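Side-chain contacts in omega transaminase (Pseudomonas sp., PDB 5LHA), which transfers amino groups between amines and carbonyl compounds as a fold type I pyridoxal phosphate-dependent transaminase, caught here with its cofactor in the pyridoxamine phosphate form: residues Y193-W197 / D198-P202; H208-R211 / Q212-E215; A362-L365 / E366-P370. All blocks are in the same frame, centred on the assembly; numbering follows the deposited sequence.

Interaction 1. Residues Y193-W197 / D198-P202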
loop_
_atom_site.group_PDB
_atom_site.type_symbol
_atom_site.label_atom_id
_atom_site.label_comp_id
_atom_site.label_asym_id
_atom_site.label_seq_id
_atom_site.Cartn_x
_atom_site.Cartn_y
_atom_site.Cartn_z
ATOM N N TYR A 193 -29.304 -3.847 -17.241
ATOM C CA TYR A 193 -28.941 -4.474 -18.506
ATOM C C TYR A 193 -27.869 -5.549 -18.315
ATOM O O TYR A 193 -27.906 -6.587 -18.986
ATOM C CB TYR A 193 -28.497 -3.407 -19.513
ATOM C CG TYR A 193 -28.566 -3.891 -20.945
ATOM C CD1 TYR A 193 -29.783 -4.264 -21.515
ATOM C CD2 TYR A 193 -27.415 -4.018 -21.716
ATOM C CE1 TYR A 193 -29.852 -4.729 -22.819
ATOM C CE2 TYR A 193 -27.478 -4.478 -23.025
ATOM C CZ TYR A 193 -28.697 -4.834 -23.570
ATOM O OH TYR A 193 -28.760 -5.303 -24.866
ATOM N N ARG A 194 -26.900 -5.322 -17.421
ATOM C CA ARG A 194 -25.824 -6.285 -17.155
ATOM C C ARG A 194 -25.544 -6.309 -15.659
ATOM O O ARG A 194 -25.064 -5.310 -15.115
ATOM C CB ARG A 194 -24.542 -5.930 -17.914
ATOM C CG ARG A 194 -24.623 -5.988 -19.429
ATOM C CD ARG A 194 -23.236 -5.848 -20.046
ATOM N NE ARG A 194 -23.279 -5.804 -21.506
ATOM C CZ ARG A 194 -23.535 -4.714 -22.224
ATOM N NH1 ARG A 194 -23.771 -3.548 -21.628
ATOM N NH2 ARG A 194 -23.549 -4.792 -23.548
ATOM N N ASN A 195 -25.805 -7.438 -14.999
ATOM C CA ASN A 195 -25.506 -7.581 -13.578
ATOM C C ASN A 195 -25.286 -9.055 -13.269
ATOM O O ASN A 195 -25.730 -9.923 -14.026
ATOM C CB ASN A 195 -26.614 -6.975 -12.694
ATOM C CG ASN A 195 -27.980 -7.593 -12.931
ATOM O OD1 ASN A 195 -28.308 -8.638 -12.375
ATOM N ND2 ASN A 195 -28.789 -6.937 -13.757
ATOM N N PRO A 196 -24.575 -9.367 -12.177
ATOM C CA PRO A 196 -24.257 -10.775 -11.864
ATOM C C PRO A 196 -25.453 -11.705 -11.685
ATOM O O PRO A 196 -25.273 -12.925 -11.770
ATOM C CB PRO A 196 -23.471 -10.665 -10.548
ATOM C CG PRO A 196 -22.877 -9.323 -10.580
ATOM C CD PRO A 196 -23.825 -8.429 -11.324
ATOM N N TRP A 197 -26.646 -11.193 -11.409
ATOM C CA TRP A 197 -27.808 -12.036 -11.166
ATOM C C TRP A 197 -28.703 -12.180 -12.385
ATOM O O TRP A 197 -29.747 -12.832 -12.289
ATOM C CB TRP A 197 -28.616 -11.483 -9.988
ATOM C CG TRP A 197 -27.760 -11.323 -8.774
ATOM C CD1 TRP A 197 -27.516 -12.258 -7.810
ATOM C CD2 TRP A 197 -26.978 -10.174 -8.427
ATOM N NE1 TRP A 197 -26.649 -11.754 -6.871
ATOM C CE2 TRP A 197 -26.307 -10.474 -7.224
ATOM C CE3 TRP A 197 -26.792 -8.916 -9.008
ATOM C CZ2 TRP A 197 -25.464 -9.561 -6.591
ATOM C CZ3 TRP A 197 -25.955 -8.011 -8.378
ATOM C CH2 TRP A 197 -25.302 -8.339 -7.184
ATOM N N ASP A 198 -28.314 -11.595 -13.519
ATOM C CA ASP A 198 -29.174 -11.439 -14.691
ATOM C C ASP A 198 -30.577 -10.992 -14.290
ATOM O O ASP A 198 -31.572 -11.444 -14.868
ATOM C CB ASP A 198 -29.232 -12.753 -15.471
ATOM C CG ASP A 198 -27.859 -13.245 -15.862
ATOM O OD1 ASP A 198 -26.928 -12.412 -15.913
ATOM O OD2 ASP A 198 -27.701 -14.464 -16.097
ATOM N N CYS A 199 -30.648 -10.084 -13.317
ATOM C CA CYS A 199 -31.901 -9.654 -12.712
ATOM C C CYS A 199 -32.415 -8.404 -13.424
ATOM O O CYS A 199 -31.751 -7.362 -13.422
ATOM C CB CYS A 199 -31.682 -9.403 -11.220
ATOM S SG CYS A 199 -33.141 -8.981 -10.275
ATOM N N ARG A 200 -33.605 -8.502 -14.019
ATOM C CA ARG A 200 -34.185 -7.383 -14.750
ATOM C C ARG A 200 -35.323 -6.718 -13.982
ATOM O O ARG A 200 -36.102 -5.958 -14.571
ATOM C CB ARG A 200 -34.680 -7.839 -16.123
ATOM C CG ARG A 200 -33.758 -8.812 -16.853
ATOM C CD ARG A 200 -32.345 -8.294 -16.980
ATOM N NE ARG A 200 -31.496 -9.249 -17.680
ATOM C CZ ARG A 200 -30.174 -9.302 -17.565
ATOM N NH1 ARG A 200 -29.534 -8.452 -16.771
ATOM N NH2 ARG A 200 -29.492 -10.216 -18.246
ATOM N N ASP A 201 -35.407 -6.948 -12.670
ATOM C CA ASP A 201 -36.447 -6.361 -11.831
ATOM C C ASP A 201 -35.804 -5.388 -10.856
ATOM O O ASP A 201 -34.918 -5.785 -10.083
ATOM C CB ASP A 201 -37.223 -7.449 -11.080
ATOM C CG ASP A 201 -38.262 -6.884 -10.114
ATOM O OD1 ASP A 201 -37.875 -6.320 -9.065
ATOM O OD2 ASP A 201 -39.476 -7.024 -10.394
ATOM N N PRO A 202 -36.217 -4.117 -10.867
ATOM C CA PRO A 202 -35.489 -3.097 -10.087
ATOM C C PRO A 202 -35.453 -3.341 -8.584
ATOM O O PRO A 202 -34.389 -3.198 -7.973
ATOM C CB PRO A 202 -36.242 -1.805 -10.433
ATOM C CG PRO A 202 -36.949 -2.091 -11.719
ATOM C CD PRO A 202 -37.323 -3.540 -11.647
HETATM O O HOH W 1 -26.793 -9.601 -17.691
#

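Interaction 2. Residues H208-R211 / Q212-E215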
loop_
_atom_site.group_PDB
_atom_site.type_symbol
_atom_site.label_atom_id
_atom_site.label_comp_id
_atom_site.label_asym_id
_atom_site.label_seq_id
_atom_site.Cartn_x
_atom_site.Cartn_y
_atom_site.Cartn_z
ATOM N N HIS A 208 -30.391 -7.188 -4.023
ATOM C CA HIS A 208 -29.145 -7.923 -4.220
ATOM C C HIS A 208 -27.942 -7.031 -3.924
ATOM O O HIS A 208 -26.990 -7.446 -3.249
ATOM C CB HIS A 208 -29.073 -8.463 -5.650
ATOM C CG HIS A 208 -29.951 -9.650 -5.899
ATOM N ND1 HIS A 208 -29.900 -10.795 -5.135
ATOM C CD2 HIS A 208 -30.905 -9.864 -6.837
ATOM C CE1 HIS A 208 -30.785 -11.664 -5.591
ATOM N NE2 HIS A 208 -31.411 -11.122 -6.621
ATOM N N CYS A 209 -27.970 -5.792 -4.429
ATOM C CA CYS A 209 -26.810 -4.918 -4.307
ATOM C C CYS A 209 -26.602 -4.491 -2.858
ATOM O O CYS A 209 -25.474 -4.528 -2.347
ATOM C CB CYS A 209 -26.993 -3.694 -5.208
ATOM S SG CYS A 209 -26.950 -4.053 -6.984
ATOM N N ILE A 210 -27.688 -4.124 -2.168
ATOM C CA ILE A 210 -27.599 -3.705 -0.769
ATOM C C ILE A 210 -27.116 -4.847 0.116
ATOM O O ILE A 210 -26.275 -4.651 1.003
ATOM C CB ILE A 210 -28.961 -3.162 -0.305
ATOM C CG1 ILE A 210 -29.256 -1.868 -1.046
ATOM C CG2 ILE A 210 -28.966 -2.913 1.185
ATOM C CD1 ILE A 210 -28.228 -0.810 -0.759
ATOM N N ARG A 211 -27.638 -6.055 -0.103
ATOM C CA ARG A 211 -27.161 -7.203 0.660
ATOM C C ARG A 211 -25.665 -7.421 0.447
ATOM O O ARG A 211 -24.929 -7.699 1.403
ATOM C CB ARG A 211 -27.958 -8.451 0.287
ATOM C CG ARG A 211 -27.341 -9.733 0.785
ATOM C CD ARG A 211 -28.200 -10.931 0.430
ATOM N NE ARG A 211 -27.409 -12.156 0.343
ATOM C CZ ARG A 211 -27.910 -13.347 0.043
ATOM N NH1 ARG A 211 -29.209 -13.480 -0.195
ATOM N NH2 ARG A 211 -27.112 -14.407 -0.017
ATOM N N GLN A 212 -25.198 -7.283 -0.799
ATOM C CA GLN A 212 -23.765 -7.346 -1.067
ATOM C C GLN A 212 -23.018 -6.259 -0.301
ATOM O O GLN A 212 -21.906 -6.484 0.189
ATOM C CB GLN A 212 -23.500 -7.207 -2.570
ATOM C CG GLN A 212 -22.023 -7.239 -2.964
ATOM C CD GLN A 212 -21.796 -6.939 -4.443
ATOM O OE1 GLN A 212 -21.758 -5.780 -4.857
ATOM N NE2 GLN A 212 -21.639 -7.984 -5.241
ATOM N N LEU A 213 -23.602 -5.063 -0.218
ATOM C CA LEU A 213 -22.949 -3.964 0.489
ATOM C C LEU A 213 -22.816 -4.250 1.989
ATOM O O LEU A 213 -21.759 -4.004 2.587
ATOM C CB LEU A 213 -23.712 -2.664 0.224
ATOM C CG LEU A 213 -23.372 -1.429 1.053
ATOM C CD1 LEU A 213 -21.944 -1.007 0.836
ATOM C CD2 LEU A 213 -24.317 -0.303 0.669
ATOM N N GLU A 214 -23.878 -4.764 2.619
ATOM C CA GLU A 214 -23.787 -5.113 4.036
ATOM C C GLU A 214 -22.733 -6.180 4.282
ATOM O O GLU A 214 -21.996 -6.122 5.275
ATOM C CB GLU A 214 -25.130 -5.602 4.567
ATOM C CG GLU A 214 -26.176 -4.545 4.629
ATOM C CD GLU A 214 -27.546 -5.096 4.945
ATOM O OE1 GLU A 214 -27.767 -6.321 4.825
ATOM O OE2 GLU A 214 -28.417 -4.285 5.310
ATOM N N GLU A 215 -22.669 -7.180 3.402
ATOM C CA GLU A 215 -21.706 -8.255 3.583
ATOM C C GLU A 215 -20.281 -7.728 3.490
ATOM O O GLU A 215 -19.421 -8.094 4.301
ATOM C CB GLU A 215 -21.960 -9.351 2.550
ATOM C CG GLU A 215 -23.228 -10.152 2.836
ATOM C CD GLU A 215 -23.716 -10.941 1.639
ATOM O OE1 GLU A 215 -23.123 -10.791 0.550
ATOM O OE2 GLU A 215 -24.693 -11.709 1.785
HETATM O O HOH W 2 -23.477 -3.702 -3.714
#

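Interaction 3. Residues A362-L365 / E366-P370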
loop_
_atom_site.group_PDB
_atom_site.type_symbol
_atom_site.label_atom_id
_atom_site.label_comp_id
_atom_site.label_asym_id
_atom_site.label_seq_id
_atom_site.Cartn_x
_atom_site.Cartn_y
_atom_site.Cartn_z
ATOM N N ALA A 362 -37.046 13.068 -21.521
ATOM C CA ALA A 362 -38.052 12.013 -21.634
ATOM C C ALA A 362 -38.564 11.897 -23.065
ATOM O O ALA A 362 -38.621 10.799 -23.631
ATOM C CB ALA A 362 -39.208 12.283 -20.666
ATOM N N GLN A 363 -38.996 13.020 -23.640
ATOM C CA GLN A 363 -39.388 13.057 -25.044
ATOM C C GLN A 363 -38.312 12.434 -25.929
ATOM O O GLN A 363 -38.599 11.560 -26.756
ATOM C CB GLN A 363 -39.693 14.508 -25.441
ATOM C CG GLN A 363 -39.991 14.766 -26.921
ATOM C CD GLN A 363 -39.976 16.259 -27.279
ATOM O OE1 GLN A 363 -40.251 17.116 -26.431
ATOM N NE2 GLN A 363 -39.660 16.569 -28.539
ATOM N N LEU A 364 -37.054 12.844 -25.740
ATOM C CA LEU A 364 -35.978 12.314 -26.570
ATOM C C LEU A 364 -35.813 10.812 -26.365
ATOM O O LEU A 364 -35.697 10.057 -27.339
ATOM C CB LEU A 364 -34.671 13.050 -26.259
ATOM C CG LEU A 364 -33.385 12.628 -26.976
ATOM C CD1 LEU A 364 -33.547 12.714 -28.493
ATOM C CD2 LEU A 364 -32.195 13.453 -26.516
ATOM N N LEU A 365 -35.824 10.360 -25.103
ATOM C CA LEU A 365 -35.689 8.932 -24.804
ATOM C C LEU A 365 -36.818 8.128 -25.436
ATOM O O LEU A 365 -36.586 7.059 -26.013
ATOM C CB LEU A 365 -35.662 8.718 -23.286
ATOM C CG LEU A 365 -35.473 7.296 -22.728
ATOM C CD1 LEU A 365 -34.076 6.774 -23.009
ATOM C CD2 LEU A 365 -35.769 7.239 -21.234
ATOM N N GLU A 366 -38.044 8.645 -25.349
ATOM C CA GLU A 366 -39.197 8.011 -25.980
ATOM C C GLU A 366 -38.968 7.811 -27.471
ATOM O O GLU A 366 -39.241 6.737 -28.017
ATOM C CB GLU A 366 -40.433 8.887 -25.756
ATOM C CG GLU A 366 -41.640 8.568 -26.638
ATOM C CD GLU A 366 -42.745 9.631 -26.533
ATOM O OE1 GLU A 366 -42.628 10.537 -25.672
ATOM O OE2 GLU A 366 -43.717 9.575 -27.327
ATOM N N GLN A 367 -38.473 8.847 -28.148
ATOM C CA GLN A 367 -38.285 8.800 -29.592
ATOM C C GLN A 367 -37.179 7.839 -30.016
ATOM O O GLN A 367 -37.138 7.441 -31.187
ATOM C CB GLN A 367 -37.981 10.208 -30.104
ATOM C CG GLN A 367 -39.144 11.168 -29.987
ATOM C CD GLN A 367 -38.821 12.535 -30.556
ATOM O OE1 GLN A 367 -38.939 13.547 -29.863
ATOM N NE2 GLN A 367 -38.400 12.573 -31.819
ATOM N N LEU A 368 -36.278 7.468 -29.102
ATOM C CA LEU A 368 -35.168 6.578 -29.417
ATOM C C LEU A 368 -35.496 5.101 -29.238
ATOM O O LEU A 368 -34.739 4.253 -29.724
ATOM C CB LEU A 368 -33.955 6.956 -28.558
ATOM C CG LEU A 368 -33.352 8.322 -28.928
ATOM C CD1 LEU A 368 -32.472 8.875 -27.815
ATOM C CD2 LEU A 368 -32.571 8.232 -30.232
ATOM N N GLN A 369 -36.591 4.775 -28.558
ATOM C CA GLN A 369 -36.930 3.374 -28.327
ATOM C C GLN A 369 -37.155 2.562 -29.599
ATOM O O GLN A 369 -36.729 1.394 -29.625
ATOM C CB GLN A 369 -38.137 3.296 -27.391
ATOM C CG GLN A 369 -37.806 3.865 -26.026
ATOM C CD GLN A 369 -36.617 3.154 -25.400
ATOM O OE1 GLN A 369 -36.576 1.932 -25.342
ATOM N NE2 GLN A 369 -35.623 3.921 -24.964
ATOM N N PRO A 370 -37.814 3.069 -30.648
ATOM C CA PRO A 370 -37.960 2.260 -31.874
ATOM C C PRO A 370 -36.646 1.820 -32.496
ATOM O O PRO A 370 -36.643 0.840 -33.250
ATOM C CB PRO A 370 -38.736 3.193 -32.814
ATOM C CG PRO A 370 -39.532 4.031 -31.901
ATOM C CD PRO A 370 -38.636 4.289 -30.719
#

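Interaction 1. Residues Y193-W197 / D198-P202
Asn195 and Cys199 meet through a pair of hydrogen bonds between one side-chain amide and one backbone residue, in the loop between strand 184-187 and helix 202-220. Cys199 N gives its hydrogen to Asn195 OD1 at 2.9 Å. This bond is almost straight, lies in the carbonyl plane and uses a lone pair. Asn195 ND2 returns a bond to Cys199 O at 3.0 Å, with the donor tilted from the Cys199 carbonyl plane. The rotation of Asn195 makes this possible: CG sits between its own backbone N and carbonyl carbon (chi1 59°), which turns the amide across the turn that follows. That turn is a type I beta turn from Asn195 to Asp198, closed by Asp198 N to Asn195 O at 3.1 Å. OD1 also takes a weak bond from Trp197 N, and ND2 has a further acceptor in Trp191 O. Trp197 CB packs on Cys199 CB at 3.9 Å.

Arg200 folds back along the loop because its chain is bent at chi2 (-54°). Its guanidinium lies 73° from the Asn195 amide plane, with the backbone carbon Asp198 C over the centre of one face. NH1 is bonded to Leu192 O. Arg200 NH2 donates to water 1 at 2.8 Å, and this water reaches Tyr193 O and Asp198 OD1 by weak bonds. Asp198 OD1 has its stronger partner in Arg211 of the second subunit. Trp197 NE1 bonds to Pro196 O of that subunit, and the two Trp197 rings meet there.

The chemistry is that of a loop shaped by its own polar groups. One asparagine amide serves as both donor and acceptor, so the backbone polar atoms of Cys199 are paired inside the loop, while Trp197 and Asp198 bond across the subunit interface.

Interaction 2. Residues H208-R211 / Q212-E215
This is a salt bridge one helical turn apart, Arg211 to Glu215, on the side of helix 202-220 that meets the second subunit. Arg211 NE donates to Glu215 OE2 at 3.1 Å. The carboxylate oxygen is met on its syn side, 33° out of its plane, and it lies at the edge of the guanidinium. The two flat groups are steeply turned, 75° apart. Arg211 runs extended from CG to NE, and its CG also touches Glu215 OE2 at 3.5 Å. The other end of the guanidinium forms a salt bridge with Asp198 OD1 of the second subunit. Replacing Arg211 by alanine removes the guanidinium and would probably cost Glu215 this charged partner and weaken the tie to Asp198 of the second subunit.

The frame is a regular alpha helix, with i to i+4 backbone bonds from His208 O to Gln212 N through Arg211 O to Glu215 N. On the buried side, Ile210 CD1 and Leu213 CD2 lie 4.2 Å apart. These two side chains point the same way and pack against helix 246-256. Water 2 donates to Cys209 O at 2.6 Å and to Gln212 OE1, while Gln212 NE2 bonds to Asp188. Glu214 pairs with Arg256.

Interaction 3. Residues A362-L365 / E366-P370
Gln363 and Gln367 form the side-chain polar pair of this helix end. They lie side by side, pointing the same way, with their amides nearly coplanar (9° apart). Gln363 NE2 donates to Gln367 OE1 at 3.4 Å, a weak bond. Gln367 OE1 also touches Gln363 CG at 3.4 Å, so it rests against the aliphatic part of its neighbour as well as its amide.

Backbone bonds change character along the segment. Ala362 O to Glu366 N (2.8 Å) and Gln363 O to Gln367 N are i to i+4 bonds of a regular alpha helix. Further on, Leu368 N bonds Leu365 O at 3.1 Å, an i to i+3 step with the donor well above the carbonyl plane, and keeps a weak bond to Leu364 O. The bonding pattern of helix 353-368 thus shifts here from i to i+4 toward i to i+3. Leu365 O also receives weak bonds from Gln369 N and Gln369 NE2. The glutamine chain bends at chi2 (-57°), which brings its amide back toward Leu365 O, and NE2 also bonds to Val381 O. Leu365 CD1 touches Gln369 NE2 at 3.8 Å.

The apolar contacts are between leucines. Leu364 CG and Leu368 CD1 are 4.0 Å apart. Leu364 and Leu368 pack on helix 440-457, and Leu365 and Leu368 both reach Val381 of strand 378-384.

The three contacts follow one another along the chain, and none nests in or crosses another. Interaction 1 closes a turn within the loop between strand 184-187 and helix 202-220. Interaction 2 lies within that helix, a few residues later. The two touch: the Trp197 ring stacks on His208, and Trp197 CE2 comes within 3.8 Å of His208 CB. Both reach the second subunit, with loop and helix each offering one half of the Asp198 to Arg211 pairing between subunits. Interaction 3 comes much later, at the end of helix 353-368. Its side chains pack against helix 440-457 and strand 378-384, and its nearest atoms are about 10 Å from interaction 1 and about 20 Å from interaction 2.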